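Local coordinates for sensor protein (Geobacter sulfurreducens, PDB 3H7M) that forms the sensor domain, built like a periplasmic solute-binding protein, of a membrane histidine kinase that probably uses ATP to phosphorylate protein histidine, at residues A[22-27]-A[166-171]; A[34-39]-A[226-231]; A[88-93]-A[203-208]. All blocks are in the same frame, centred on the assembly; numbering follows the deposited sequence. Where two conformers were deposited one is given.

How the contacts relate
The three contacts trace one bilobed binding-protein fold from its middle outward. Contact 1, nearest the centre of the chain, joins the loop 22-24, just before strand 25-27, to helix 166-175 through prolines and tyrosines. Contact 2 lies about 9 Å away, centre to centre, and shares that loop's surroundings: Tyr24 O approaches Asn37 N at 2.7 Å, a probable hydrogen bond. Its chemistry is mixed, with aromatic rings on the inside and a charged pair at the surface. Contact 3, the farthest from the chain centre, pairs an aliphatic strand-helix seam with a sodium site. His93 connects it to contact 2, its O lying 2.9 Å from Tyr36 OH. All three are only partly buried.

Contact 1 of 3, residues A[22-27]-A[166-171]; sequences PPYEFI and MVPGMY
Pro23 and Tyr171 supply the CH-pi part of the contact. Pro23 CG stands 3.7 Å from the centroid of the Tyr171 ring, 13° off its normal, with Pro23 CD and CB spread over the same face. Tyr171 CG is anti to its carbonyl carbon (chi1 -82°), which keeps the ring back alongside the preceding helical turn, where Val167 O lies in the ring plane at its edge. Apolar contacts extend the surface: Val167 CG1 meets Pro23 CD at 3.7 Å, and Pro168 CG approaches Tyr24 CE2 obliquely at 3.5 Å. The polar contribution is slight. Pro22 O receives a bent CA-H...O contact from Pro168 CA at 3.2 Å. The cis peptide between Pro22 and Pro23 sets Pro22 O and Pro23 CD on one edge, both facing the helix. Beyond the pair, Tyr171 OH is hydrogen-bonded to Leu229 O. Replacing Tyr171 by an alanine would probably deprive Pro23 of the aromatic face it lies against and leave Leu229 O without its hydroxyl partner. This seam between the lobes relies on shape and carbon surface, with the Tyr171 OH bond as a directional tie nearby, consistent with a family whose lobes open and close.

Contact 2 of 3, residues A[34-39]-A[226-231]; sequences AGYNVE and AKWLGV
Trp228 lies against the backbone that begins helix 36-48. Its CH2 comes within 3.4 Å of Gly35 CA; Gly35 C and Tyr36 N lie over one indole face, the latter 3.5 Å from Trp228 CE2. Tyr36 CB covers the five-membered ring, 4.0 Å from its centroid. The phenol, with CG anti to the backbone N (chi1 172°), turns its edge toward the indole face in an offset edge-to-face pair, planes at 76°. One face of the Tyr36 ring receives Val231 CG1, 3.7 Å from the centroid. At the indole edge, Glu39 OE1 lies 3.3 Å from Trp228 CZ2 and forms a salt bridge with Lys227 NZ at 3.1 Å; because Lys227 was modelled in two conformers, the permanence of that bridge is doubtful. Lys227 CG backs the other indole face.

A helix start and a turn set these groups in place. Gly35 is the N-cap residue, its backbone angles leaving no room for a side chain, and a type II turn from Trp228 to Val231 returns the valine to the phenol. Farther out, Tyr36 OH bonds to His93 O of strand 87-103, and Pro23 packs on the indole; the segment following helix 220-227 thus packs against the first turn of helix 36-48.

Contact 3 of 3, residues A[88-93]-A[203-208]; sequences DFTPPH and ELLARF. With NA (sodium ion), chain B.
Leu205 reaches Thr90 because its CG is anti to the backbone N and its CD1 is directed at the strand. Thr90 is rotated to match: with chi1 at 58°, OG1 sits between the backbone N and the carbonyl carbon, and CG2 is turned to the helix. The two methyls, Thr90 CG2 and Leu205 CD1, meet at 3.7 Å, the two side chains lying alongside and pointing opposite ways. Leu205 CD1 also lies 3.7 Å from Phe89 O and 3.9 Å from Asp88 CB, so a single branch spans three consecutive strand residues. Phe208 adds its CB, 4.2 Å from Thr90 CG2, while its ring turns off to stack on Tyr195.

Here the binding-protein fold is read in its helix-on-sheet layer. Strand 88-90 runs nearly parallel to helix 203-208, at 15° with axes 8.5 Å apart, and pairs edge to edge with strand 181-198 through backbone bonds of Asp88 with Val197 and Thr90 with Tyr195. That neighbouring strand leads shortly into helix 202-218, which folds back over the pair.

The polar ends turn elsewhere. Thr90 OG1 donates to Pro91 O at 2.8 Å, tilted 29° from the carbonyl plane, a bond at the corner where the strand bends. Asp88 divides its carboxylate: OD1 binds the sodium ion at 2.7 Å, and OD2 is hydrogen-bonded to Gly200 N, which probably fixes the carboxylate's rotation. Ala84 O, Gln199 OE1 and a water complete the observed ligands of the ion.

Contact 1 of 3, residues A[22-27]-A[166-171]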
# COMPACT_ATOMS: atom_id res chain seq x y z
N PRO A 22 -2.84 1.75 -6.79
CA PRO A 22 -1.95 1.37 -7.89
C PRO A 22 -0.54 1.87 -7.65
O PRO A 22 -0.33 2.88 -7.00
CB PRO A 22 -2.59 2.04 -9.10
CG PRO A 22 -3.15 3.28 -8.50
CD PRO A 22 -3.82 2.74 -7.26
N PRO A 23 0.45 1.18 -8.19
CA PRO A 23 0.37 -0.03 -9.01
C PRO A 23 0.37 -1.33 -8.20
O PRO A 23 0.50 -2.40 -8.79
CB PRO A 23 1.61 0.08 -9.86
CG PRO A 23 2.59 0.56 -8.86
CD PRO A 23 1.83 1.67 -8.16
N TYR A 24 0.25 -1.25 -6.88
CA TYR A 24 0.27 -2.46 -6.06
C TYR A 24 -0.98 -3.28 -6.19
O TYR A 24 -0.92 -4.49 -6.41
CB TYR A 24 0.51 -2.11 -4.59
CG TYR A 24 1.85 -1.44 -4.38
CD1 TYR A 24 3.02 -2.04 -4.80
CD2 TYR A 24 1.94 -0.17 -3.82
CE1 TYR A 24 4.25 -1.40 -4.68
CE2 TYR A 24 3.16 0.48 -3.70
CZ TYR A 24 4.31 -0.13 -4.14
OH TYR A 24 5.52 0.51 -4.00
N GLU A 25 -2.13 -2.63 -6.03
CA GLU A 25 -3.41 -3.31 -6.16
C GLU A 25 -4.52 -2.33 -6.50
O GLU A 25 -4.55 -1.21 -5.97
CB GLU A 25 -3.75 -4.07 -4.87
CG GLU A 25 -3.74 -3.23 -3.60
CD GLU A 25 -3.84 -4.10 -2.36
OE1 GLU A 25 -3.40 -5.26 -2.43
OE2 GLU A 25 -4.33 -3.61 -1.31
N PHE A 26 -5.42 -2.75 -7.38
CA PHE A 26 -6.53 -1.91 -7.77
C PHE A 26 -7.47 -2.60 -8.73
O PHE A 26 -7.07 -3.48 -9.50
CB PHE A 26 -6.01 -0.63 -8.43
CG PHE A 26 -5.22 -0.87 -9.68
CD1 PHE A 26 -5.84 -0.80 -10.93
CD2 PHE A 26 -3.86 -1.18 -9.62
CE1 PHE A 26 -5.11 -1.05 -12.12
CE2 PHE A 26 -3.11 -1.44 -10.80
CZ PHE A 26 -3.74 -1.37 -12.05
N ILE A 27 -8.73 -2.20 -8.68
CA ILE A 27 -9.74 -2.72 -9.58
C ILE A 27 -9.53 -1.86 -10.82
O ILE A 27 -9.54 -0.63 -10.71
CB ILE A 27 -11.16 -2.48 -9.04
CG1 ILE A 27 -11.41 -3.40 -7.84
CG2 ILE A 27 -12.18 -2.72 -10.13
CD1 ILE A 27 -12.79 -3.26 -7.23
N MET A 166 5.55 7.18 -2.54
CA MET A 166 6.18 7.62 -3.74
C MET A 166 5.67 7.01 -5.05
O MET A 166 5.15 7.71 -5.94
CB MET A 166 7.67 7.36 -3.61
CG MET A 166 8.43 7.62 -4.86
SD MET A 166 8.80 9.35 -5.00
CE MET A 166 10.40 9.35 -4.13
N VAL A 167 5.82 5.70 -5.19
CA VAL A 167 5.44 5.05 -6.42
C VAL A 167 3.98 5.27 -6.75
O VAL A 167 3.64 5.70 -7.85
CB VAL A 167 5.86 3.58 -6.38
CG1 VAL A 167 5.28 2.82 -7.57
CG2 VAL A 167 7.39 3.53 -6.40
N PRO A 168 3.10 4.96 -5.82
CA PRO A 168 1.70 5.19 -6.14
C PRO A 168 1.50 6.67 -6.56
O PRO A 168 0.68 7.00 -7.42
CB PRO A 168 1.00 4.87 -4.84
CG PRO A 168 1.88 3.70 -4.30
CD PRO A 168 3.27 4.22 -4.56
N GLY A 169 2.28 7.54 -5.93
CA GLY A 169 2.20 8.96 -6.20
C GLY A 169 2.46 9.24 -7.65
O GLY A 169 1.65 9.87 -8.32
N MET A 170 3.60 8.78 -8.14
CA MET A 170 3.94 8.96 -9.53
C MET A 170 2.90 8.31 -10.44
O MET A 170 2.48 8.91 -11.41
CB MET A 170 5.32 8.38 -9.80
CG MET A 170 6.40 8.99 -8.90
SD MET A 170 6.21 10.80 -8.75
CE MET A 170 6.97 11.37 -10.26
N TYR A 171 2.47 7.10 -10.13
CA TYR A 171 1.48 6.46 -10.98
C TYR A 171 0.21 7.25 -11.02
O TYR A 171 -0.43 7.37 -12.05
CB TYR A 171 1.14 5.04 -10.52
CG TYR A 171 2.15 4.03 -11.02
CD1 TYR A 171 3.41 3.92 -10.43
CD2 TYR A 171 1.86 3.20 -12.10
CE1 TYR A 171 4.36 3.00 -10.90
CE2 TYR A 171 2.80 2.27 -12.58
CZ TYR A 171 4.05 2.18 -11.97
OH TYR A 171 4.97 1.28 -12.45

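Contact 2 of 3, residues A[34-39]-A[226-231]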
# COMPACT_ATOMS: atom_id res chain seq x y z
N ALA A 34 -6.28 -5.97 -10.19
CA ALA A 34 -5.04 -5.81 -10.95
C ALA A 34 -3.90 -5.26 -10.11
O ALA A 34 -4.09 -4.75 -9.00
CB ALA A 34 -5.29 -4.86 -12.16
N GLY A 35 -2.70 -5.37 -10.66
CA GLY A 35 -1.54 -4.84 -9.97
C GLY A 35 -0.51 -5.85 -9.53
O GLY A 35 -0.73 -7.06 -9.60
N TYR A 36 0.63 -5.31 -9.10
CA TYR A 36 1.77 -6.07 -8.60
C TYR A 36 1.32 -7.11 -7.55
O TYR A 36 1.61 -8.28 -7.69
CB TYR A 36 2.78 -5.09 -7.99
CG TYR A 36 3.95 -5.70 -7.25
CD1 TYR A 36 4.05 -5.60 -5.85
CD2 TYR A 36 4.99 -6.34 -7.94
CE1 TYR A 36 5.18 -6.13 -5.16
CE2 TYR A 36 6.10 -6.86 -7.27
CZ TYR A 36 6.20 -6.75 -5.87
OH TYR A 36 7.33 -7.21 -5.22
N ASN A 37 0.59 -6.67 -6.53
CA ASN A 37 0.12 -7.56 -5.48
C ASN A 37 -0.68 -8.72 -6.05
O ASN A 37 -0.45 -9.88 -5.71
CB ASN A 37 -0.75 -6.79 -4.45
CG ASN A 37 0.03 -5.69 -3.70
OD1 ASN A 37 1.23 -5.50 -3.88
ND2 ASN A 37 -0.67 -4.96 -2.84
N VAL A 38 -1.61 -8.38 -6.92
CA VAL A 38 -2.50 -9.35 -7.57
C VAL A 38 -1.72 -10.41 -8.34
O VAL A 38 -1.93 -11.61 -8.20
CB VAL A 38 -3.48 -8.57 -8.49
CG1 VAL A 38 -4.30 -9.51 -9.37
CG2 VAL A 38 -4.44 -7.77 -7.61
N GLU A 39 -0.81 -9.95 -9.15
CA GLU A 39 0.01 -10.84 -9.93
C GLU A 39 0.83 -11.74 -8.99
O GLU A 39 1.00 -12.95 -9.22
CB GLU A 39 0.92 -10.00 -10.80
CG GLU A 39 1.23 -10.60 -12.13
CD GLU A 39 1.59 -9.54 -13.15
OE1 GLU A 39 0.83 -8.55 -13.24
OE2 GLU A 39 2.62 -9.73 -13.85
N ALA A 226 9.79 -6.77 -12.31
CA ALA A 226 10.33 -5.96 -13.39
C ALA A 226 9.21 -5.32 -14.22
O ALA A 226 9.39 -4.26 -14.81
CB ALA A 226 11.23 -6.80 -14.28
N LYS A 227 8.05 -5.96 -14.25
CA LYS A 227 6.91 -5.45 -15.01
C LYS A 227 6.47 -4.08 -14.52
O LYS A 227 6.19 -3.18 -15.32
CB LYS A 227 5.73 -6.44 -14.92
CG LYS A 227 4.43 -5.98 -15.59
CD LYS A 227 3.38 -7.09 -15.55
CE LYS A 227 2.09 -6.72 -16.29
NZ LYS A 227 1.11 -7.85 -16.23
N TRP A 228 6.42 -3.92 -13.20
CA TRP A 228 6.00 -2.67 -12.59
C TRP A 228 7.16 -1.76 -12.19
O TRP A 228 7.72 -1.89 -11.09
CB TRP A 228 5.10 -2.97 -11.41
CG TRP A 228 4.07 -4.04 -11.74
CD1 TRP A 228 4.26 -5.39 -11.72
CD2 TRP A 228 2.70 -3.84 -12.13
NE1 TRP A 228 3.09 -6.05 -12.05
CE2 TRP A 228 2.12 -5.13 -12.31
CE3 TRP A 228 1.90 -2.70 -12.34
CZ2 TRP A 228 0.78 -5.31 -12.68
CZ3 TRP A 228 0.55 -2.88 -12.71
CH2 TRP A 228 0.02 -4.18 -12.88
N LEU A 229 7.51 -0.85 -13.10
CA LEU A 229 8.61 0.11 -12.92
C LEU A 229 8.59 0.84 -11.59
O LEU A 229 7.54 1.31 -11.15
CB LEU A 229 8.58 1.16 -14.03
CG LEU A 229 8.82 0.66 -15.45
CD1 LEU A 229 8.30 1.69 -16.41
CD2 LEU A 229 10.30 0.39 -15.69
N GLY A 230 9.75 0.91 -10.95
CA GLY A 230 9.86 1.60 -9.68
C GLY A 230 9.60 0.74 -8.46
O GLY A 230 9.95 1.13 -7.34
N VAL A 231 8.96 -0.41 -8.67
CA VAL A 231 8.67 -1.32 -7.56
C VAL A 231 10.01 -1.91 -7.08
O VAL A 231 10.75 -2.52 -7.84
CB VAL A 231 7.68 -2.42 -7.99
CG1 VAL A 231 7.48 -3.43 -6.86
CG2 VAL A 231 6.35 -1.80 -8.33

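Contact 3 of 3, residues A[88-93]-A[203-208]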
# COMPACT_ATOMS: atom_id res chain seq x y z
N ASP A 88 -0.50 -11.19 11.81
CA ASP A 88 0.85 -11.67 11.59
C ASP A 88 1.25 -11.35 10.17
O ASP A 88 0.48 -11.53 9.24
CB ASP A 88 0.93 -13.17 11.87
CG ASP A 88 0.38 -13.54 13.25
OD1 ASP A 88 0.44 -12.69 14.16
OD2 ASP A 88 -0.09 -14.68 13.43
N PHE A 89 2.47 -10.85 10.02
CA PHE A 89 3.00 -10.48 8.72
C PHE A 89 3.98 -11.51 8.24
O PHE A 89 4.72 -12.10 9.04
CB PHE A 89 3.76 -9.16 8.79
CG PHE A 89 2.89 -7.98 9.11
CD1 PHE A 89 2.26 -7.88 10.34
CD2 PHE A 89 2.71 -6.96 8.17
CE1 PHE A 89 1.46 -6.78 10.65
CE2 PHE A 89 1.91 -5.85 8.47
CZ PHE A 89 1.28 -5.76 9.71
N THR A 90 3.98 -11.73 6.93
CA THR A 90 4.92 -12.66 6.34
C THR A 90 6.10 -11.74 6.06
O THR A 90 6.02 -10.55 6.34
CB THR A 90 4.42 -13.15 5.00
OG1 THR A 90 4.21 -12.02 4.13
CG2 THR A 90 3.12 -13.92 5.16
N PRO A 91 7.22 -12.28 5.57
CA PRO A 91 8.29 -11.33 5.29
C PRO A 91 7.64 -10.42 4.22
O PRO A 91 6.65 -10.81 3.59
CB PRO A 91 9.39 -12.21 4.69
CG PRO A 91 9.18 -13.51 5.39
CD PRO A 91 7.69 -13.67 5.44
N PRO A 92 8.20 -9.23 3.98
CA PRO A 92 7.65 -8.31 2.98
C PRO A 92 8.00 -8.66 1.53
O PRO A 92 9.06 -9.23 1.26
CB PRO A 92 8.25 -6.97 3.39
CG PRO A 92 9.67 -7.40 3.80
CD PRO A 92 9.42 -8.69 4.60
N HIS A 93 7.13 -8.33 0.59
CA HIS A 93 7.46 -8.61 -0.80
C HIS A 93 8.00 -7.34 -1.47
O HIS A 93 8.56 -7.39 -2.57
CB HIS A 93 6.26 -9.23 -1.57
CG HIS A 93 5.00 -8.42 -1.57
ND1 HIS A 93 4.89 -7.19 -2.19
CD2 HIS A 93 3.77 -8.71 -1.08
CE1 HIS A 93 3.65 -6.76 -2.08
NE2 HIS A 93 2.94 -7.66 -1.41
N GLU A 203 -0.79 -21.30 9.79
CA GLU A 203 -0.91 -22.16 8.63
C GLU A 203 -0.88 -21.27 7.39
O GLU A 203 0.08 -21.31 6.59
CB GLU A 203 -2.23 -22.93 8.69
CG GLU A 203 -2.12 -24.39 8.26
CD GLU A 203 -2.08 -24.56 6.75
OE1 GLU A 203 -1.16 -23.99 6.11
OE2 GLU A 203 -2.96 -25.26 6.22
N LEU A 204 -1.92 -20.46 7.24
CA LEU A 204 -2.03 -19.55 6.11
C LEU A 204 -0.75 -18.73 6.03
O LEU A 204 -0.17 -18.58 4.96
CB LEU A 204 -3.23 -18.64 6.32
CG LEU A 204 -3.92 -18.13 5.07
CD1 LEU A 204 -4.24 -19.29 4.14
CD2 LEU A 204 -5.19 -17.39 5.50
N LEU A 205 -0.31 -18.21 7.16
CA LEU A 205 0.91 -17.44 7.16
C LEU A 205 2.04 -18.16 6.44
O LEU A 205 2.70 -17.59 5.57
CB LEU A 205 1.36 -17.14 8.59
CG LEU A 205 2.65 -16.30 8.61
CD1 LEU A 205 2.29 -14.83 8.62
CD2 LEU A 205 3.48 -16.63 9.83
N ALA A 206 2.27 -19.41 6.81
CA ALA A 206 3.36 -20.20 6.23
C ALA A 206 3.10 -20.58 4.78
O ALA A 206 4.03 -20.78 3.99
CB ALA A 206 3.58 -21.47 7.07
N ARG A 207 1.83 -20.69 4.46
CA ARG A 207 1.43 -21.04 3.12
C ARG A 207 1.94 -19.91 2.20
O ARG A 207 2.60 -20.15 1.18
CB ARG A 207 -0.09 -21.15 3.09
CG ARG A 207 -0.66 -21.96 1.96
CD ARG A 207 -0.85 -23.43 2.32
NE ARG A 207 -1.73 -24.06 1.33
CZ ARG A 207 -3.05 -23.88 1.26
NH1 ARG A 207 -3.67 -23.10 2.15
NH2 ARG A 207 -3.75 -24.46 0.30
N PHE A 208 1.67 -18.67 2.60
CA PHE A 208 2.11 -17.52 1.80
C PHE A 208 3.60 -17.26 1.83
O PHE A 208 4.20 -16.96 0.79
CB PHE A 208 1.34 -16.27 2.23
CG PHE A 208 -0.02 -16.17 1.59
CD1 PHE A 208 -0.17 -15.65 0.31
CD2 PHE A 208 -1.14 -16.71 2.22
CE1 PHE A 208 -1.41 -15.68 -0.35
CE2 PHE A 208 -2.38 -16.75 1.57
CZ PHE A 208 -2.52 -16.24 0.29
NA NA B . 2.12 -10.86 15.10
O HOH W 1 2.16 -11.10 18.08